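Local coordinates for acetylcholine-binding protein (PDB 2BJ0), which probably binds acetylcholine, as a soluble pentamer built like the extracellular ligand-binding domain of nicotinic acetylcholine receptors, at residues P83-Y88 with K147-I152; V27-K32 with D192-T197; S62-S67 with V73-S78; T23-S28 with K79-D84. One frame throughout, in Å; residues are numbered along the deposited sequence.

Contacts 1, 2 and 4 form one continuous cluster in the core of the subunit, while contact 3 lies nearer its helical end. Contact 1 is central to that cluster: its centre is about 8 Å from that of contact 4, with which it shares Pro83 and Asp84, and about 9 Å from that of contact 2. Strand 25-40 serves contacts 2 and 4, and strand 149-153 of contact 1 pairs with it, Ala150 O lying 2.8 Å from Val27 N. Contact 3 is about 15 Å, centre to centre, from contact 4, which it meets where Leu75 CD1 packs on Met80 CE. By family likeness, Tyr88 at the end of contact 1 probably belongs to the agonist pocket.

Contact 1: P83-Y88 with K147-I152; sequences PDLSFY and KQFALI
Phe149 and Leu85 meet because the first puts CG anti to its backbone N (chi1 -172°), sending the ring out from strand 149-153, while the second turns CG anti to its carbonyl carbon (chi1 -61°) and brings a methyl round to it. The contact lies inside the immunoglobulin-like β-sandwich of the ligand-binding domain, where strand 149-153 of one sheet faces strand 85-87 of the other. Pro83 comes in at the ring's edge, CB sitting 3.7 Å from Phe149 CE2 with CA in the ring plane. Leu85 crosses the phenylalanine at about a right angle. Between Pro83 and Leu85 the chain makes an inverse gamma turn centred on Asp84, with a weak bond from Leu85 N to Pro83 O. The Asp84 carboxylate is held by hydrogen bonds to Ser141, Thr143 and His144, which satisfy both of its oxygens. Replacing Phe149 with an alanine would probably open a gap between the two segments and leave Pro83 and the Leu85 methyl without their common packing surface. Ser86, on the same short strand, bonds to Ala99 of a neighbouring subunit. The methyl Leu85 CD2 stops 3.9 Å from Phe149 CZ, the far tip of the ring.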
loop_
_atom_site.group_PDB
_atom_site.type_symbol
_atom_site.label_atom_id
_atom_site.label_comp_id
_atom_site.label_asym_id
_atom_site.label_seq_id
_atom_site.Cartn_x
_atom_site.Cartn_y
_atom_site.Cartn_z
ATOM N N PRO A 83 10.334 17.093 8.446
ATOM C CA PRO A 83 9.131 17.792 8.932
ATOM C C PRO A 83 7.857 16.983 8.690
ATOM O O PRO A 83 7.682 16.431 7.613
ATOM C CB PRO A 83 9.116 19.067 8.080
ATOM C CG PRO A 83 10.585 19.341 7.832
ATOM C CD PRO A 83 11.129 17.934 7.516
ATOM N N ASP A 84 6.965 16.943 9.671
ATOM C CA ASP A 84 5.674 16.285 9.481
ATOM C C ASP A 84 4.655 17.255 8.887
ATOM O O ASP A 84 3.603 17.478 9.470
ATOM C CB ASP A 84 5.172 15.690 10.798
ATOM C CG ASP A 84 4.873 16.758 11.852
ATOM O OD1 ASP A 84 5.597 17.798 11.850
ATOM O OD2 ASP A 84 3.930 16.655 12.681
ATOM N N LEU A 85 4.951 17.799 7.708
ATOM C CA LEU A 85 4.026 18.703 7.016
ATOM C C LEU A 85 2.777 17.971 6.568
ATOM O O LEU A 85 2.861 16.888 5.979
ATOM C CB LEU A 85 4.681 19.334 5.791
ATOM C CG LEU A 85 5.911 20.190 6.071
ATOM C CD1 LEU A 85 6.551 20.457 4.745
ATOM C CD2 LEU A 85 5.526 21.481 6.808
ATOM N N SER A 86 1.627 18.537 6.895
ATOM C CA SER A 86 0.371 18.022 6.410
ATOM C C SER A 86 -0.329 19.138 5.679
ATOM O O SER A 86 -0.132 20.346 5.985
ATOM C CB SER A 86 -0.515 17.503 7.561
ATOM O OG SER A 86 0.090 16.407 8.255
ATOM N N PHE A 87 -1.145 18.749 4.718
ATOM C CA PHE A 87 -2.084 19.669 4.094
ATOM C C PHE A 87 -3.354 19.651 4.920
ATOM O O PHE A 87 -4.124 18.674 4.874
ATOM C CB PHE A 87 -2.378 19.257 2.669
ATOM C CG PHE A 87 -1.163 19.272 1.781
ATOM C CD1 PHE A 87 -0.725 20.451 1.204
ATOM C CD2 PHE A 87 -0.470 18.094 1.500
ATOM C CE1 PHE A 87 0.400 20.478 0.385
ATOM C CE2 PHE A 87 0.670 18.123 0.677
ATOM C CZ PHE A 87 1.095 19.320 0.118
ATOM N N TYR A 88 -3.579 20.733 5.660
ATOM C CA TYR A 88 -4.685 20.841 6.599
ATOM C C TYR A 88 -6.055 20.712 5.938
ATOM O O TYR A 88 -7.016 20.277 6.591
ATOM C CB TYR A 88 -4.573 22.160 7.368
ATOM C CG TYR A 88 -3.738 22.036 8.627
ATOM C CD1 TYR A 88 -2.357 21.784 8.569
ATOM C CD2 TYR A 88 -4.350 22.110 9.886
ATOM C CE1 TYR A 88 -1.599 21.645 9.746
ATOM C CE2 TYR A 88 -3.618 21.975 11.063
ATOM C CZ TYR A 88 -2.249 21.748 10.997
ATOM O OH TYR A 88 -1.565 21.602 12.202
ATOM N N LYS A 147 6.753 26.891 19.029
ATOM C CA LYS A 147 7.862 26.894 19.981
ATOM C C LYS A 147 8.959 25.937 19.554
ATOM O O LYS A 147 10.101 26.122 19.930
ATOM C CB LYS A 147 7.373 26.523 21.380
ATOM C CG LYS A 147 7.162 27.674 22.349
ATOM C CD LYS A 147 6.341 28.841 21.785
ATOM C CE LYS A 147 6.185 29.964 22.843
ATOM N NZ LYS A 147 5.899 31.324 22.249
ATOM N N GLN A 148 8.613 24.918 18.755
ATOM C CA GLN A 148 9.592 23.924 18.264
ATOM C C GLN A 148 9.885 24.057 16.773
ATOM O O GLN A 148 11.012 23.899 16.354
ATOM C CB GLN A 148 9.088 22.508 18.561
ATOM C CG GLN A 148 9.096 22.179 20.020
ATOM C CD GLN A 148 8.699 20.746 20.321
ATOM O OE1 GLN A 148 8.520 19.935 19.422
ATOM N NE2 GLN A 148 8.548 20.442 21.599
ATOM N N PHE A 149 8.863 24.395 15.990
ATOM C CA PHE A 149 8.900 24.315 14.538
ATOM C C PHE A 149 8.387 25.639 13.991
ATOM O O PHE A 149 7.193 25.876 13.996
ATOM C CB PHE A 149 7.935 23.202 14.160
ATOM C CG PHE A 149 7.922 22.798 12.716
ATOM C CD1 PHE A 149 7.321 23.582 11.744
ATOM C CD2 PHE A 149 8.351 21.516 12.358
ATOM C CE1 PHE A 149 7.251 23.171 10.426
ATOM C CE2 PHE A 149 8.251 21.074 11.040
ATOM C CZ PHE A 149 7.698 21.897 10.065
ATOM N N ALA A 150 9.280 26.507 13.522
ATOM C CA ALA A 150 8.830 27.779 12.965
ATOM C C ALA A 150 8.945 27.778 11.455
ATOM O O ALA A 150 9.986 27.453 10.929
ATOM C CB ALA A 150 9.624 28.939 13.577
ATOM N N LEU A 151 7.854 28.131 10.765
ATOM C CA LEU A 151 7.815 28.201 9.306
ATOM C C LEU A 151 8.241 29.578 8.854
ATOM O O LEU A 151 7.873 30.576 9.478
ATOM C CB LEU A 151 6.392 27.976 8.781
ATOM C CG LEU A 151 5.916 26.535 8.662
ATOM C CD1 LEU A 151 4.547 26.464 8.022
ATOM C CD2 LEU A 151 6.915 25.738 7.850
ATOM N N ILE A 152 9.016 29.620 7.777
ATOM C CA ILE A 152 9.413 30.871 7.156
ATOM C C ILE A 152 9.323 30.679 5.641
ATOM O O ILE A 152 9.428 29.549 5.131
ATOM C CB ILE A 152 10.856 31.323 7.600
ATOM C CG1 ILE A 152 11.917 30.302 7.197
ATOM C CG2 ILE A 152 10.933 31.604 9.130
ATOM C CD1 ILE A 152 13.359 30.712 7.559
#

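Contact 2: V27-K32 with D192-T197; sequences VSLNFK and DDIEIT
Leu29 and Ile194 bring their CA atoms to 8.1 Å where segments 27-32 and 192-197 run nearly parallel, at 14°, with their axes 9.5 Å apart; this is face-to-face sheet packing across the middle of the β-sandwich, not strand pairing. The next close pair of CA atoms, Phe31 and Ile196, follows two residues further along both strands. Segment 27-32 belongs to the mixed sheet and 192-197 to the four-stranded antiparallel one. Ile196 makes the closest approach: its CD1 methyl stands over one face of Phe31 as a CH-pi interaction, 3.5 Å from the ring centroid and displaced toward the CG side, with CG only 3.4 Å away. Phe31 keeps CG anti to its carbonyl carbon (chi1 -62°), which brings the ring back along its strand so that CE2 also reaches Ile194 CG2 at 4.0 Å. The other branch of Ile194 serves Leu29, its CD1 lying 3.9 Å from Leu29 CB. A serine in place of Phe31 would probably leave the Ile196 methyl and Ile194 CG2 without the ring they pack on. Asn30, Lys32, Asp193 and Glu195 start out on the far side of their strands, their CB atoms pointing away from the other segment, and Lys32 pairs with Glu156 and Glu163. Gln177 borders the layer, packing on Phe31 and Ile194, but between these two strands the contact is purely apolar.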
loop_
_atom_site.group_PDB
_atom_site.type_symbol
_atom_site.label_atom_id
_atom_site.label_comp_id
_atom_site.label_asym_id
_atom_site.label_seq_id
_atom_site.Cartn_x
_atom_site.Cartn_y
_atom_site.Cartn_z
ATOM N N VAL A 27 12.083 26.242 9.560
ATOM C CA VAL A 27 11.927 25.456 8.372
ATOM C C VAL A 27 11.404 26.352 7.282
ATOM O O VAL A 27 10.346 26.937 7.430
ATOM C CB VAL A 27 10.967 24.268 8.628
ATOM C CG1 VAL A 27 10.740 23.469 7.346
ATOM C CG2 VAL A 27 11.523 23.392 9.724
ATOM N N SER A 28 12.143 26.468 6.186
ATOM C CA SER A 28 11.710 27.302 5.084
ATOM C C SER A 28 10.985 26.483 4.045
ATOM O O SER A 28 11.492 25.437 3.648
ATOM C CB SER A 28 12.920 27.936 4.420
ATOM O OG SER A 28 13.760 28.485 5.416
ATOM N N LEU A 29 9.839 26.981 3.584
ATOM C CA LEU A 29 9.044 26.344 2.519
ATOM C C LEU A 29 8.848 27.278 1.360
ATOM O O LEU A 29 8.542 28.465 1.551
ATOM C CB LEU A 29 7.643 25.992 3.019
ATOM C CG LEU A 29 7.533 24.996 4.157
ATOM C CD1 LEU A 29 6.058 24.705 4.482
ATOM C CD2 LEU A 29 8.307 23.735 3.766
ATOM N N ASN A 30 9.048 26.743 0.166
ATOM C CA ASN A 30 8.665 27.362 -1.096
ATOM C C ASN A 30 7.891 26.290 -1.850
ATOM O O ASN A 30 7.995 25.122 -1.496
ATOM C CB ASN A 30 9.891 27.828 -1.884
ATOM C CG ASN A 30 10.395 29.208 -1.420
ATOM O OD1 ASN A 30 11.565 29.372 -1.103
ATOM N ND2 ASN A 30 9.486 30.186 -1.345
ATOM N N PHE A 31 7.122 26.675 -2.863
ATOM C CA PHE A 31 6.264 25.743 -3.564
ATOM C C PHE A 31 6.338 25.995 -5.039
ATOM O O PHE A 31 6.585 27.116 -5.480
ATOM C CB PHE A 31 4.798 25.856 -3.094
ATOM C CG PHE A 31 4.595 25.542 -1.648
ATOM C CD1 PHE A 31 4.383 24.228 -1.231
ATOM C CD2 PHE A 31 4.586 26.552 -0.701
ATOM C CE1 PHE A 31 4.196 23.920 0.093
ATOM C CE2 PHE A 31 4.391 26.252 0.629
ATOM C CZ PHE A 31 4.190 24.923 1.038
ATOM N N LYS A 32 6.110 24.940 -5.804
ATOM C CA LYS A 32 5.963 25.041 -7.233
ATOM C C LYS A 32 4.650 24.357 -7.597
ATOM O O LYS A 32 4.522 23.126 -7.447
ATOM C CB LYS A 32 7.127 24.343 -7.958
ATOM C CG LYS A 32 8.520 24.928 -7.668
ATOM C CD LYS A 32 8.723 26.195 -8.491
ATOM C CE LYS A 32 9.731 27.077 -7.838
ATOM N NZ LYS A 32 9.910 28.344 -8.603
ATOM N N ASP A 192 2.285 27.305 13.205
ATOM C CA ASP A 192 2.469 28.021 11.952
ATOM C C ASP A 192 1.873 27.280 10.755
ATOM O O ASP A 192 1.940 26.050 10.674
ATOM C CB ASP A 192 3.936 28.202 11.677
ATOM C CG ASP A 192 4.608 29.164 12.647
ATOM O OD1 ASP A 192 3.923 29.806 13.474
ATOM O OD2 ASP A 192 5.829 29.298 12.657
ATOM N N ASP A 193 1.315 28.032 9.816
ATOM C CA ASP A 193 1.005 27.454 8.522
ATOM C C ASP A 193 1.364 28.408 7.407
ATOM O O ASP A 193 1.465 29.623 7.621
ATOM C CB ASP A 193 -0.442 26.971 8.433
ATOM C CG ASP A 193 -1.434 28.090 8.504
ATOM O OD1 ASP A 193 -1.730 28.707 7.454
ATOM O OD2 ASP A 193 -2.003 28.404 9.570
ATOM N N ILE A 194 1.622 27.858 6.232
ATOM C CA ILE A 194 1.695 28.690 5.044
ATOM C C ILE A 194 0.481 28.353 4.199
ATOM O O ILE A 194 0.124 27.172 4.021
ATOM C CB ILE A 194 3.020 28.484 4.289
ATOM C CG1 ILE A 194 4.165 28.982 5.165
ATOM C CG2 ILE A 194 3.005 29.213 2.916
ATOM C CD1 ILE A 194 5.550 28.824 4.578
ATOM N N GLU A 195 -0.173 29.391 3.702
ATOM C CA GLU A 195 -1.347 29.223 2.885
ATOM C C GLU A 195 -1.059 29.645 1.456
ATOM O O GLU A 195 -0.722 30.814 1.203
ATOM C CB GLU A 195 -2.486 30.047 3.471
ATOM C CG GLU A 195 -3.765 29.990 2.648
ATOM C CD GLU A 195 -5.023 30.062 3.510
ATOM O OE1 GLU A 195 -4.954 29.735 4.732
ATOM O OE2 GLU A 195 -6.087 30.441 2.955
ATOM N N ILE A 196 -1.211 28.708 0.524
ATOM C CA ILE A 196 -1.110 29.025 -0.887
ATOM C C ILE A 196 -2.469 29.432 -1.441
ATOM O O ILE A 196 -3.447 28.725 -1.254
ATOM C CB ILE A 196 -0.542 27.841 -1.700
ATOM C CG1 ILE A 196 0.822 27.427 -1.158
ATOM C CG2 ILE A 196 -0.408 28.218 -3.158
ATOM C CD1 ILE A 196 1.229 26.054 -1.625
ATOM N N THR A 197 -2.519 30.573 -2.116
ATOM C CA THR A 197 -3.728 31.028 -2.772
ATOM C C THR A 197 -3.435 31.154 -4.268
ATOM O O THR A 197 -2.445 31.762 -4.657
ATOM C CB THR A 197 -4.179 32.389 -2.169
ATOM O OG1 THR A 197 -4.513 32.200 -0.782
ATOM C CG2 THR A 197 -5.486 32.821 -2.777
#

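Contact 3: S62-S67 with V73-S78; sequences SSLLSS and VSLPVS
Val73 is the first residue of the 73-78 segment to meet the loop 62-67, with Leu65 lying against it. The contact joins the short strand 72-76 at one end of the β-sandwich to the loop that leads from strand 45-57, close to the N-terminal helix 4-12. Val73 has CG1 between its backbone N and carbonyl carbon (chi1 69°), and from there that methyl touches both leucines of the loop: Leu65 CD2 at 4.1 Å and Leu64 CD2 at 4.2 Å. Leu65 CD2 also lies 4.0 Å from Val73 CB, and the other methyl, Leu65 CD1, reaches the backbone at Val73 N. The next residue, Ser74, faces elsewhere: its hydroxyl bonds to Arg101 and to Thr143 of a neighbouring subunit. Leu75 returns to the loop side, in the two-residue rhythm of an extended strand. Backbone bonds of Val73 to Val104 and of Leu75 to Val102 fix the strand against 101-105, while Val16 of the neighbouring subunit packs on both residues, which places this small apolar core at the pentamer interface. On the loop, Leu64 also packs against Leu7 of the helix, linking helix and strand through one side chain. Leu64, with CG anti to its N (chi1 -158°), reaches Leu75 tip to tip, the methyls Leu64 CD2 and Leu75 CD1 standing 3.9 Å apart.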
loop_
_atom_site.group_PDB
_atom_site.type_symbol
_atom_site.label_atom_id
_atom_site.label_comp_id
_atom_site.label_asym_id
_atom_site.label_seq_id
_atom_site.Cartn_x
_atom_site.Cartn_y
_atom_site.Cartn_z
ATOM N N SER A 62 26.887 18.397 9.909
ATOM C CA SER A 62 28.013 18.803 9.039
ATOM C C SER A 62 29.200 17.827 9.087
ATOM O O SER A 62 29.988 17.767 8.156
ATOM C CB SER A 62 28.514 20.204 9.405
ATOM O OG SER A 62 29.123 20.191 10.688
ATOM N N SER A 63 29.324 17.072 10.171
ATOM C CA SER A 63 30.409 16.119 10.315
ATOM C C SER A 63 30.200 14.864 9.477
ATOM O O SER A 63 31.020 13.954 9.487
ATOM C CB SER A 63 30.555 15.733 11.773
ATOM O OG SER A 63 31.186 16.790 12.453
ATOM N N LEU A 64 29.080 14.808 8.774
ATOM C CA LEU A 64 28.775 13.659 7.954
ATOM C C LEU A 64 29.707 13.663 6.758
ATOM O O LEU A 64 30.081 12.610 6.256
ATOM C CB LEU A 64 27.309 13.718 7.509
ATOM C CG LEU A 64 26.553 12.464 7.063
ATOM C CD1 LEU A 64 26.509 11.333 8.122
ATOM C CD2 LEU A 64 25.140 12.884 6.669
ATOM N N LEU A 65 30.103 14.858 6.336
ATOM C CA LEU A 65 30.836 15.045 5.086
ATOM C C LEU A 65 32.248 15.604 5.217
ATOM O O LEU A 65 33.087 15.324 4.365
ATOM C CB LEU A 65 30.047 15.962 4.146
ATOM C CG LEU A 65 28.795 15.372 3.501
ATOM C CD1 LEU A 65 28.235 16.377 2.523
ATOM C CD2 LEU A 65 29.083 14.024 2.811
ATOM N N SER A 66 32.490 16.402 6.257
ATOM C CA SER A 66 33.731 17.178 6.451
ATOM C C SER A 66 35.061 16.564 5.928
ATOM O O SER A 66 35.967 17.304 5.516
ATOM C CB SER A 66 33.865 17.608 7.921
ATOM O OG SER A 66 33.730 16.486 8.782
ATOM N N SER A 67 35.162 15.232 5.938
ATOM C CA SER A 67 36.343 14.542 5.409
ATOM C C SER A 67 36.027 13.562 4.267
ATOM O O SER A 67 36.611 12.480 4.168
ATOM C CB SER A 67 37.084 13.827 6.544
ATOM O OG SER A 67 36.205 12.954 7.231
ATOM N N VAL A 73 25.304 15.001 0.090
ATOM C CA VAL A 73 24.911 13.604 0.041
ATOM C C VAL A 73 23.395 13.533 0.093
ATOM O O VAL A 73 22.738 14.252 0.866
ATOM C CB VAL A 73 25.626 12.724 1.150
ATOM C CG1 VAL A 73 25.160 13.049 2.512
ATOM C CG2 VAL A 73 25.446 11.208 0.877
ATOM N N SER A 74 22.861 12.685 -0.770
ATOM C CA SER A 74 21.461 12.342 -0.787
ATOM C C SER A 74 21.239 11.057 0.041
ATOM O O SER A 74 21.965 10.066 -0.119
ATOM C CB SER A 74 21.035 12.140 -2.244
ATOM O OG SER A 74 19.758 11.524 -2.370
ATOM N N LEU A 75 20.254 11.092 0.931
ATOM C CA LEU A 75 19.926 9.974 1.801
ATOM C C LEU A 75 18.430 9.721 1.799
ATOM O O LEU A 75 17.634 10.649 1.580
ATOM C CB LEU A 75 20.407 10.240 3.222
ATOM C CG LEU A 75 21.910 10.524 3.390
ATOM C CD1 LEU A 75 22.151 11.405 4.630
ATOM C CD2 LEU A 75 22.664 9.206 3.452
ATOM N N PRO A 76 18.036 8.474 2.055
ATOM C CA PRO A 76 16.640 8.159 2.196
ATOM C C PRO A 76 16.107 8.938 3.378
ATOM O O PRO A 76 16.786 9.084 4.398
ATOM C CB PRO A 76 16.630 6.637 2.532
ATOM C CG PRO A 76 17.951 6.126 2.035
ATOM C CD PRO A 76 18.895 7.294 2.279
ATOM N N VAL A 77 14.907 9.443 3.196
ATOM C CA VAL A 77 14.123 10.113 4.184
ATOM C C VAL A 77 14.002 9.368 5.494
ATOM O O VAL A 77 13.946 9.995 6.547
ATOM C CB VAL A 77 12.743 10.427 3.560
ATOM C CG1 VAL A 77 11.614 10.283 4.517
ATOM C CG2 VAL A 77 12.767 11.807 2.930
ATOM N N SER A 78 13.966 8.035 5.457
ATOM C CA SER A 78 13.869 7.245 6.679
ATOM C C SER A 78 15.105 7.363 7.585
ATOM O O SER A 78 15.064 6.917 8.725
ATOM C CB SER A 78 13.680 5.773 6.318
ATOM O OG SER A 78 14.825 5.333 5.614
#

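Contact 4: T23-S28 with K79-D84; sequences TPLNVS and KMWTPD
Trp81 opens the Trp-x-Pro-Asp sequence, Trp81 to Asp84, a signature of the nicotinic receptor family, and its six-membered ring meets Leu25 at the start of strand 25-40. The two side chains come from opposite directions. Both put CG anti to N, Leu25 at chi1 177° and Trp81 at chi1 178°, so that one leucine methyl reaches the CZ3 and CH2 atoms of the six-membered ring. That methyl, Leu25 CD2, lies 3.4 Å from Trp81 CZ3 and 3.6 Å from Trp81 CH2, a snug fit in which the methyl approaches the ring obliquely. Two residues further along each segment a looser touch follows: Val27 CG1 stands 4.2 Å from Pro83 CG, the ring carbon next to the CB that serves Phe149. Within segment 79-84, Pro83 N lies 3.7 Å above one face of the Trp81 indole, offset toward its rim. In the β-sandwich this places an irregular connection, between strands 72-76 and 85-87, against the first long strand, which Leu25 ties to the 147-152 segment by backbone bonds to Gln148 and Ala150. Trp56 of strand 45-57 packs on Leu25, Val27 and Pro83 and makes an edge-to-face contact with Trp81. His144 meets the indole with its ring plane at about 90°, and Arg101 of a neighbouring subunit packs on Trp81 as well, carrying the aromatic cluster to the subunit boundary.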
loop_
_atom_site.group_PDB
_atom_site.type_symbol
_atom_site.label_atom_id
_atom_site.label_comp_id
_atom_site.label_asym_id
_atom_site.label_seq_id
_atom_site.Cartn_x
_atom_site.Cartn_y
_atom_site.Cartn_z
ATOM N N THR A 23 15.240 27.757 21.280
ATOM C CA THR A 23 15.039 28.134 19.874
ATOM C C THR A 23 14.299 27.127 19.002
ATOM O O THR A 23 14.718 25.982 18.909
ATOM C CB THR A 23 16.398 28.382 19.244
ATOM O OG1 THR A 23 17.316 27.411 19.763
ATOM C CG2 THR A 23 16.985 29.743 19.712
ATOM N N PRO A 24 13.228 27.568 18.341
ATOM C CA PRO A 24 12.520 26.728 17.374
ATOM C C PRO A 24 13.402 26.401 16.166
ATOM O O PRO A 24 14.295 27.179 15.810
ATOM C CB PRO A 24 11.343 27.594 16.941
ATOM C CG PRO A 24 11.257 28.678 17.945
ATOM C CD PRO A 24 12.630 28.909 18.451
ATOM N N LEU A 25 13.164 25.240 15.558
ATOM C CA LEU A 25 13.802 24.902 14.292
ATOM C C LEU A 25 13.140 25.729 13.202
ATOM O O LEU A 25 11.922 25.733 13.083
ATOM C CB LEU A 25 13.656 23.403 13.988
ATOM C CG LEU A 25 14.207 22.903 12.660
ATOM C CD1 LEU A 25 15.706 22.801 12.749
ATOM C CD2 LEU A 25 13.619 21.558 12.309
ATOM N N ASN A 26 13.945 26.448 12.425
ATOM C CA ASN A 26 13.427 27.225 11.302
ATOM C C ASN A 26 13.282 26.347 10.082
ATOM O O ASN A 26 14.251 25.800 9.574
ATOM C CB ASN A 26 14.378 28.350 10.919
ATOM C CG ASN A 26 14.293 29.537 11.833
ATOM O OD1 ASN A 26 15.140 30.433 11.748
ATOM N ND2 ASN A 26 13.279 29.574 12.715
ATOM N N VAL A 27 12.083 26.242 9.560
ATOM C CA VAL A 27 11.927 25.456 8.372
ATOM C C VAL A 27 11.404 26.352 7.282
ATOM O O VAL A 27 10.346 26.937 7.430
ATOM C CB VAL A 27 10.967 24.268 8.628
ATOM C CG1 VAL A 27 10.740 23.469 7.346
ATOM C CG2 VAL A 27 11.523 23.392 9.724
ATOM N N SER A 28 12.143 26.468 6.186
ATOM C CA SER A 28 11.710 27.302 5.084
ATOM C C SER A 28 10.985 26.483 4.045
ATOM O O SER A 28 11.492 25.437 3.648
ATOM C CB SER A 28 12.920 27.936 4.420
ATOM O OG SER A 28 13.760 28.485 5.416
ATOM N N LYS A 79 16.201 7.940 7.090
ATOM C CA LYS A 79 17.457 8.018 7.854
ATOM C C LYS A 79 17.543 9.208 8.824
ATOM O O LYS A 79 18.444 9.259 9.643
ATOM C CB LYS A 79 18.666 8.033 6.915
ATOM C CG LYS A 79 18.814 6.695 6.160
ATOM C CD LYS A 79 18.930 5.556 7.136
ATOM C CE LYS A 79 18.385 4.259 6.532
ATOM N NZ LYS A 79 18.395 3.184 7.557
ATOM N N MET A 80 16.619 10.147 8.737
ATOM C CA MET A 80 16.656 11.293 9.657
ATOM C C MET A 80 15.273 11.847 9.923
ATOM O O MET A 80 14.324 11.483 9.239
ATOM C CB MET A 80 17.553 12.376 9.080
ATOM C CG MET A 80 17.030 12.922 7.790
ATOM S SD MET A 80 17.886 14.447 7.329
ATOM C CE MET A 80 19.403 13.683 6.760
ATOM N N TRP A 81 15.141 12.691 10.942
ATOM C CA TRP A 81 13.901 13.396 11.151
ATOM C C TRP A 81 13.658 14.281 9.938
ATOM O O TRP A 81 14.597 14.918 9.437
ATOM C CB TRP A 81 14.021 14.263 12.395
ATOM C CG TRP A 81 12.799 15.064 12.680
ATOM C CD1 TRP A 81 11.753 14.690 13.448
ATOM C CD2 TRP A 81 12.502 16.383 12.201
ATOM N NE1 TRP A 81 10.814 15.690 13.483
ATOM C CE2 TRP A 81 11.247 16.736 12.710
ATOM C CE3 TRP A 81 13.168 17.298 11.355
ATOM C CZ2 TRP A 81 10.642 17.979 12.444
ATOM C CZ3 TRP A 81 12.575 18.539 11.092
ATOM C CH2 TRP A 81 11.327 18.861 11.633
ATOM N N THR A 82 12.399 14.330 9.488
ATOM C CA THR A 82 11.948 15.267 8.447
ATOM C C THR A 82 10.640 15.886 8.918
ATOM O O THR A 82 9.923 15.307 9.753
ATOM C CB THR A 82 11.744 14.582 7.056
ATOM O OG1 THR A 82 10.858 13.466 7.200
ATOM C CG2 THR A 82 13.063 13.970 6.533
ATOM N N PRO A 83 10.334 17.093 8.446
ATOM C CA PRO A 83 9.131 17.792 8.932
ATOM C C PRO A 83 7.857 16.983 8.690
ATOM O O PRO A 83 7.682 16.431 7.613
ATOM C CB PRO A 83 9.116 19.067 8.080
ATOM C CG PRO A 83 10.585 19.341 7.832
ATOM C CD PRO A 83 11.129 17.934 7.516
ATOM N N ASP A 84 6.965 16.943 9.671
ATOM C CA ASP A 84 5.674 16.285 9.481
ATOM C C ASP A 84 4.655 17.255 8.887
ATOM O O ASP A 84 3.603 17.478 9.470
ATOM C CB ASP A 84 5.172 15.690 10.798
ATOM C CG ASP A 84 4.873 16.758 11.852
ATOM O OD1 ASP A 84 5.597 17.798 11.850
ATOM O OD2 ASP A 84 3.930 16.655 12.681
#